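Local coordinates for ABC transporter, periplasmic substrate-binding protein (PDB 2HPG) that probably binds a solute in the periplasm and delivers it to a tripartite ATP-independent (TRAP) transporter for uptake, at residues A205-G210 with K279-I284; T146-R151 with N157-R162. All blocks are in the same frame, centred on the assembly; numbering follows the deposited sequence. Where two conformers were deposited one is given.

Contact 1: A205-G210 with K279-I284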
loop_
_atom_site.group_PDB
_atom_site.type_symbol
_atom_site.label_atom_id
_atom_site.label_comp_id
_atom_site.label_asym_id
_atom_site.label_seq_id
_atom_site.Cartn_x
_atom_site.Cartn_y
_atom_site.Cartn_z
ATOM N N ALA A 205 -1.121 -12.477 -5.553
ATOM C CA ALA A 205 -0.503 -12.032 -6.822
ATOM C C ALA A 205 1.020 -12.000 -6.712
ATOM O O ALA A 205 1.721 -12.482 -7.594
ATOM C CB ALA A 205 -1.033 -10.649 -7.215
ATOM N N ASN A 206 1.526 -11.420 -5.624
ATOM C CA ASN A 206 2.977 -11.361 -5.387
ATOM C C ASN A 206 3.545 -12.771 -5.329
ATOM O O ASN A 206 4.579 -13.073 -5.937
ATOM C CB ASN A 206 3.303 -10.718 -4.027
ATOM C CG ASN A 206 2.986 -9.230 -3.944
ATOM O OD1 ASN A 206 2.923 -8.514 -4.948
ATOM N ND2 ASN A 206 2.780 -8.757 -2.722
ATOM N N VAL A 207 2.888 -13.635 -4.560
ATOM C CA VAL A 207 3.369 -15.009 -4.384
ATOM C C VAL A 207 3.335 -15.743 -5.717
ATOM O O VAL A 207 4.296 -16.416 -6.088
ATOM C CB VAL A 207 2.540 -15.790 -3.349
ATOM C CG1 VAL A 207 2.938 -17.288 -3.347
ATOM C CG2 VAL A 207 2.705 -15.164 -1.946
ATOM N N TYR A 208 2.240 -15.611 -6.455
ATOM C CA TYR A 208 2.133 -16.334 -7.723
ATOM C C TYR A 208 3.119 -15.826 -8.800
ATOM O O TYR A 208 3.823 -16.615 -9.476
ATOM C CB TYR A 208 0.710 -16.277 -8.279
ATOM C CG TYR A 208 0.560 -17.169 -9.520
ATOM C CD1 TYR A 208 0.400 -18.529 -9.389
ATOM C CD2 TYR A 208 0.593 -16.626 -10.806
ATOM C CE1 TYR A 208 0.282 -19.358 -10.516
ATOM C CE2 TYR A 208 0.477 -17.434 -11.940
ATOM C CZ TYR A 208 0.318 -18.807 -11.777
ATOM O OH TYR A 208 0.186 -19.661 -12.879
ATOM N N ASN A 209 3.122 -14.521 -9.014
ATOM C CA ASN A 209 3.973 -13.919 -10.044
ATOM C C ASN A 209 5.464 -14.078 -9.719
ATOM O O ASN A 209 6.281 -14.125 -10.613
ATOM C CB ASN A 209 3.616 -12.449 -10.243
ATOM C CG ASN A 209 2.256 -12.265 -10.904
ATOM O OD1 ASN A 209 1.850 -13.065 -11.749
ATOM N ND2 ASN A 209 1.560 -11.202 -10.541
ATOM N N GLY A 210 5.814 -14.143 -8.446
ATOM C CA GLY A 210 7.200 -14.425 -8.066
ATOM C C GLY A 210 7.604 -15.898 -8.078
ATOM O O GLY A 210 8.775 -16.227 -7.750
ATOM N N LYS A 279 -0.970 -24.741 -7.884
ATOM C CA LYS A 279 0.478 -24.954 -7.891
ATOM C C LYS A 279 0.935 -25.688 -6.651
ATOM O O LYS A 279 2.121 -25.889 -6.453
ATOM C CB LYS A 279 1.227 -23.620 -8.035
ATOM C CG LYS A 279 1.031 -22.967 -9.372
ATOM C CD LYS A 279 1.756 -23.755 -10.472
ATOM C CE LYS A 279 1.532 -23.136 -11.833
ATOM N NZ LYS A 279 2.403 -23.753 -12.882
ATOM N N GLY A 280 -0.015 -26.067 -5.804
ATOM C CA GLY A 280 0.234 -27.014 -4.743
ATOM C C GLY A 280 0.401 -26.407 -3.367
ATOM O O GLY A 280 0.825 -27.094 -2.456
HETATM N N MSE A 281 0.054 -25.131 -3.206
HETATM C CA MSE A 281 0.167 -24.486 -1.904
HETATM C C MSE A 281 -0.968 -24.910 -0.995
HETATM O O MSE A 281 -2.073 -25.188 -1.457
HETATM C CB MSE A 281 0.161 -22.971 -2.039
HETATM C CG MSE A 281 1.370 -22.426 -2.759
HETATM SE SE MSE A 281 1.483 -20.521 -2.412
HETATM C CE MSE A 281 2.296 -20.523 -0.625
ATOM N N ALA A 282 -0.684 -24.947 0.305
ATOM C CA ALA A 282 -1.687 -25.200 1.321
ATOM C C ALA A 282 -2.126 -23.892 1.932
ATOM O O ALA A 282 -1.302 -23.157 2.459
ATOM C CB ALA A 282 -1.122 -26.088 2.404
ATOM N N VAL A 283 -3.419 -23.598 1.852
ATOM C CA VAL A 283 -3.980 -22.382 2.442
ATOM C C VAL A 283 -4.511 -22.701 3.813
ATOM O O VAL A 283 -5.279 -23.638 3.960
ATOM C CB VAL A 283 -5.123 -21.834 1.584
ATOM C CG1 VAL A 283 -5.781 -20.641 2.256
ATOM C CG2 VAL A 283 -4.588 -21.447 0.243
ATOM N N ILE A 284 -4.087 -21.938 4.826
ATOM C CA ILE A 284 -4.693 -21.972 6.145
ATOM C C ILE A 284 -5.729 -20.854 6.172
ATOM O O ILE A 284 -5.363 -19.687 6.215
ATOM C CB ILE A 284 -3.663 -21.740 7.254
ATOM C CG1 ILE A 284 -2.481 -22.707 7.094
ATOM C CG2 ILE A 284 -4.313 -21.916 8.605
ATOM C CD1 ILE A 284 -2.870 -24.169 7.124
#

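Contact 2: T146-R151 with N157-R162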
loop_
_atom_site.group_PDB
_atom_site.type_symbol
_atom_site.label_atom_id
_atom_site.label_comp_id
_atom_site.label_asym_id
_atom_site.label_seq_id
_atom_site.Cartn_x
_atom_site.Cartn_y
_atom_site.Cartn_z
ATOM N N THR A 146 4.970 -19.121 4.252
ATOM C CA THR A 146 5.916 -19.834 5.112
ATOM C C THR A 146 5.989 -21.333 4.754
ATOM O O THR A 146 5.268 -21.797 3.889
ATOM C CB THR A 146 5.450 -19.743 6.566
ATOM O OG1 THR A 146 4.157 -20.360 6.675
ATOM C CG2 THR A 146 5.357 -18.257 7.061
ATOM N N ASN A 147 6.884 -22.065 5.415
ATOM C CA ASN A 147 6.908 -23.533 5.313
ATOM C C ASN A 147 6.415 -24.175 6.625
ATOM O O ASN A 147 6.698 -25.340 6.898
ATOM C CB ASN A 147 8.300 -24.047 4.911
ATOM C CG ASN A 147 8.533 -23.984 3.417
ATOM O OD1 ASN A 147 7.665 -24.371 2.621
ATOM N ND2 ASN A 147 9.693 -23.471 3.020
ATOM N N LYS A 148 5.652 -23.400 7.393
ATOM C CA LYS A 148 5.062 -23.812 8.659
ATOM C C LYS A 148 3.714 -23.115 8.750
ATOM O O LYS A 148 3.647 -21.907 8.537
ATOM C CB LYS A 148 5.974 -23.357 9.799
ATOM C CG LYS A 148 5.433 -23.569 11.182
ATOM C CD LYS A 148 6.360 -22.930 12.224
ATOM C CE LYS A 148 5.770 -23.022 13.601
ATOM N NZ LYS A 148 6.649 -22.343 14.605
ATOM N N PRO A 149 2.619 -23.852 9.030
ATOM C CA PRO A 149 1.328 -23.157 9.155
ATOM C C PRO A 149 1.334 -22.138 10.294
ATOM O O PRO A 149 1.920 -22.406 11.325
ATOM C CB PRO A 149 0.338 -24.267 9.497
ATOM C CG PRO A 149 1.059 -25.527 9.434
ATOM C CD PRO A 149 2.499 -25.303 9.217
ATOM N N ILE A 150 0.672 -20.999 10.095
ATOM C CA ILE A 150 0.601 -19.941 11.107
ATOM C C ILE A 150 -0.876 -19.772 11.473
ATOM O O ILE A 150 -1.681 -19.318 10.664
ATOM C CB ILE A 150 1.203 -18.593 10.578
ATOM C CG1 ILE A 150 2.656 -18.767 10.106
ATOM C CG2 ILE A 150 1.034 -17.454 11.618
ATOM C CD1 ILE A 150 3.634 -19.374 11.128
ATOM N N ARG A 151 -1.232 -20.197 12.684
ATOM C CA ARG A 151 -2.606 -20.105 13.187
ATOM C C ARG A 151 -2.764 -19.210 14.410
ATOM O O ARG A 151 -3.870 -18.763 14.698
ATOM C CB ARG A 151 -3.116 -21.491 13.565
ATOM C CG ARG A 151 -3.106 -22.486 12.420
ATOM C CD ARG A 151 -3.805 -23.763 12.800
ATOM N NE ARG A 151 -3.887 -24.674 11.662
ATOM C CZ ARG A 151 -2.927 -25.507 11.280
ATOM N NH1 ARG A 151 -1.779 -25.578 11.932
ATOM N NH2 ARG A 151 -3.127 -26.288 10.230
ATOM N N ASN A 157 7.143 -17.300 16.364
ATOM C CA ASN A 157 8.335 -17.227 17.228
ATOM C C ASN A 157 9.557 -17.796 16.545
ATOM O O ASN A 157 9.540 -18.933 16.061
ATOM C CB ASN A 157 8.126 -17.974 18.550
ATOM C CG ASN A 157 9.348 -17.892 19.471
ATOM O OD1 ASN A 157 9.959 -18.906 19.820
ATOM N ND2 ASN A 157 9.711 -16.680 19.853
ATOM N N GLY A 158 10.615 -16.998 16.480
ATOM C CA GLY A 158 11.858 -17.464 15.894
ATOM C C GLY A 158 11.915 -17.463 14.378
ATOM O O GLY A 158 12.978 -17.733 13.807
ATOM N N LEU A 159 10.798 -17.148 13.715
ATOM C CA LEU A 159 10.757 -17.178 12.255
ATOM C C LEU A 159 11.235 -15.856 11.651
ATOM O O LEU A 159 10.689 -14.803 11.961
ATOM C CB LEU A 159 9.353 -17.504 11.730
ATOM C CG LEU A 159 8.799 -18.930 11.912
ATOM C CD1 LEU A 159 7.604 -19.125 10.999
ATOM C CD2 LEU A 159 9.824 -20.007 11.645
ATOM N N ARG A 160 12.243 -15.931 10.782
ATOM C CA ARG A 160 12.709 -14.764 10.045
ATOM C C ARG A 160 11.759 -14.536 8.877
ATOM O O ARG A 160 11.801 -15.264 7.907
ATOM C CB ARG A 160 14.131 -14.962 9.517
ATOM C CG ARG A 160 15.242 -15.006 10.582
ATOM C CD ARG A 160 15.554 -16.381 11.088
ATOM N NE ARG A 160 15.644 -17.391 10.028
ATOM C CZ ARG A 160 16.662 -17.549 9.193
ATOM N NH1 ARG A 160 17.751 -16.793 9.290
ATOM N NH2 ARG A 160 16.599 -18.498 8.254
ATOM N N ILE A 161 10.919 -13.517 8.975
ATOM C CA ILE A 161 9.939 -13.195 7.916
ATOM C C ILE A 161 10.274 -11.875 7.236
ATOM O O ILE A 161 10.368 -10.830 7.892
ATOM C CB ILE A 161 8.517 -13.067 8.511
ATOM C CG1 ILE A 161 8.052 -14.403 9.116
ATOM C CG2 ILE A 161 7.539 -12.593 7.479
ATOM C CD1 ILE A 161 7.996 -15.577 8.113
ATOM N N ARG A 162 10.419 -11.905 5.919
ATOM C CA ARG A 162 10.837 -10.714 5.215
ATOM C C ARG A 162 9.617 -9.818 5.073
ATOM O O ARG A 162 8.489 -10.288 4.824
ATOM C CB ARG A 162 11.547 -11.033 3.887
ATOM C CG ARG A 162 10.809 -10.709 2.631
ATOM C CD ARG A 162 11.037 -9.333 2.074
ATOM N NE ARG A 162 9.793 -8.871 1.515
ATOM C CZ ARG A 162 9.572 -7.791 0.771
ATOM N NH1 ARG A 162 10.511 -7.002 0.291
ATOM N NH2 ARG A 162 8.314 -7.551 0.440
#

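Contact 1: A205-G210 with K279-I284
Tyr-208 turns one edge of its ring to the aliphatic part of Lys-279. Atom CE1 of Tyr-208 stands 3.9 Å from CG of Lys-279, close to the ring plane, and the Tyr-208 hydroxyl OH lies 3.9 Å from CE of Lys-279. It is therefore the methylene groups, not the ammonium, that meet the tyrosine, and the two side chains pass each other at a slant. The lysine chain is bent at chi2 (-70°), which lets it run on past the ring edge to the hydroxyl end, where CE lies. At this outer edge, with Tyr-208 partly exposed and Lys-279 exposed, each side chain can pack carbon while its polar end lies farther out.

Deeper in, Val-207 and the selenomethionine at position 281 meet tip to tip, CG1 of Val-207 lying 3.7 Å from SE of Met-281. The flexible, unbranched side chain lets its heavy atom reach the valine, which offers a compact apolar methyl from the helix. Lys-279 and Gly-280 follow the long helix 243-278, and a Schellman motif ends it: Gly-280 adopts positive phi (102°), where a side chain would collide with the preceding carbonyl oxygen. From there the chain runs into strand 282-284, which pairs in parallel with strand 218-234. Val-207 and Met-281 also both touch Val-145 of strand 130-146, forming a small apolar cluster, and Tyr-213 touches both Lys-279 and Met-281. Val-207 further packs on Met-219 of strand 218-234, while Tyr-208 rests on Lys-275 of the long helix.

Contact 2: T146-R151 with N157-R162
Leu-159 reaches toward the loop 146-151, which leaves strand 130-146. Its CB points toward that segment; CG is anti to the carbonyl carbon (chi1 -71°), and chi2 (-164°) holds CD1 nearly anti to CA, making this methyl the far end of the chain. There CD1 of Leu-159 touches CD1 of Ile-150 end to end at 4.0 Å and CD of Lys-148 at 4.2 Å. The extended lysine chain crosses the leucine at an angle, and its NZ continues to the carbonyl oxygen of Asp-155. Leucine suits the place because one methyl meets both carbons with no polar group to satisfy.

Beside it, CD1 of Ile-161 lies 3.9 Å from the methyl CG2 of Thr-146. Threonine packs this methyl while directing its hydroxyl at the loop backbone; the 2.5 Å from OG1 of Thr-146 to O of Lys-148 is doubtfully short.

The contact packs together the two ends of the connection between strands 130-146 and 160-162 in this DctP-family binding protein. Strand 160-162 lies between the parallel strands 179-181 and 199-202; Ile-161 also touches Phe-144 of strand 130-146, and Thr-146 touches Tyr-218 of strand 218-234.

How the contacts relate
The two contacts are about 15 Å apart, centre to centre, and follow one another along the chain, contact 2 closing before contact 1 opens. They meet at strand 282-284, where Ile-284 of contact 1 packs on the loop of contact 2: its CD1 lies 3.8 Å from NH2 of Arg-151 and 4.0 Å from CB of Pro-149. Strand 130-146 gives a second connection, because Val-145 touches contact 1 and the next residue, Thr-146, belongs to contact 2. Both reach the same mixed sheet within the solute-binding family region. Their centres, about 20 and 22 Å from that of the chain, place them in its outer part, and neither has an evident role in binding.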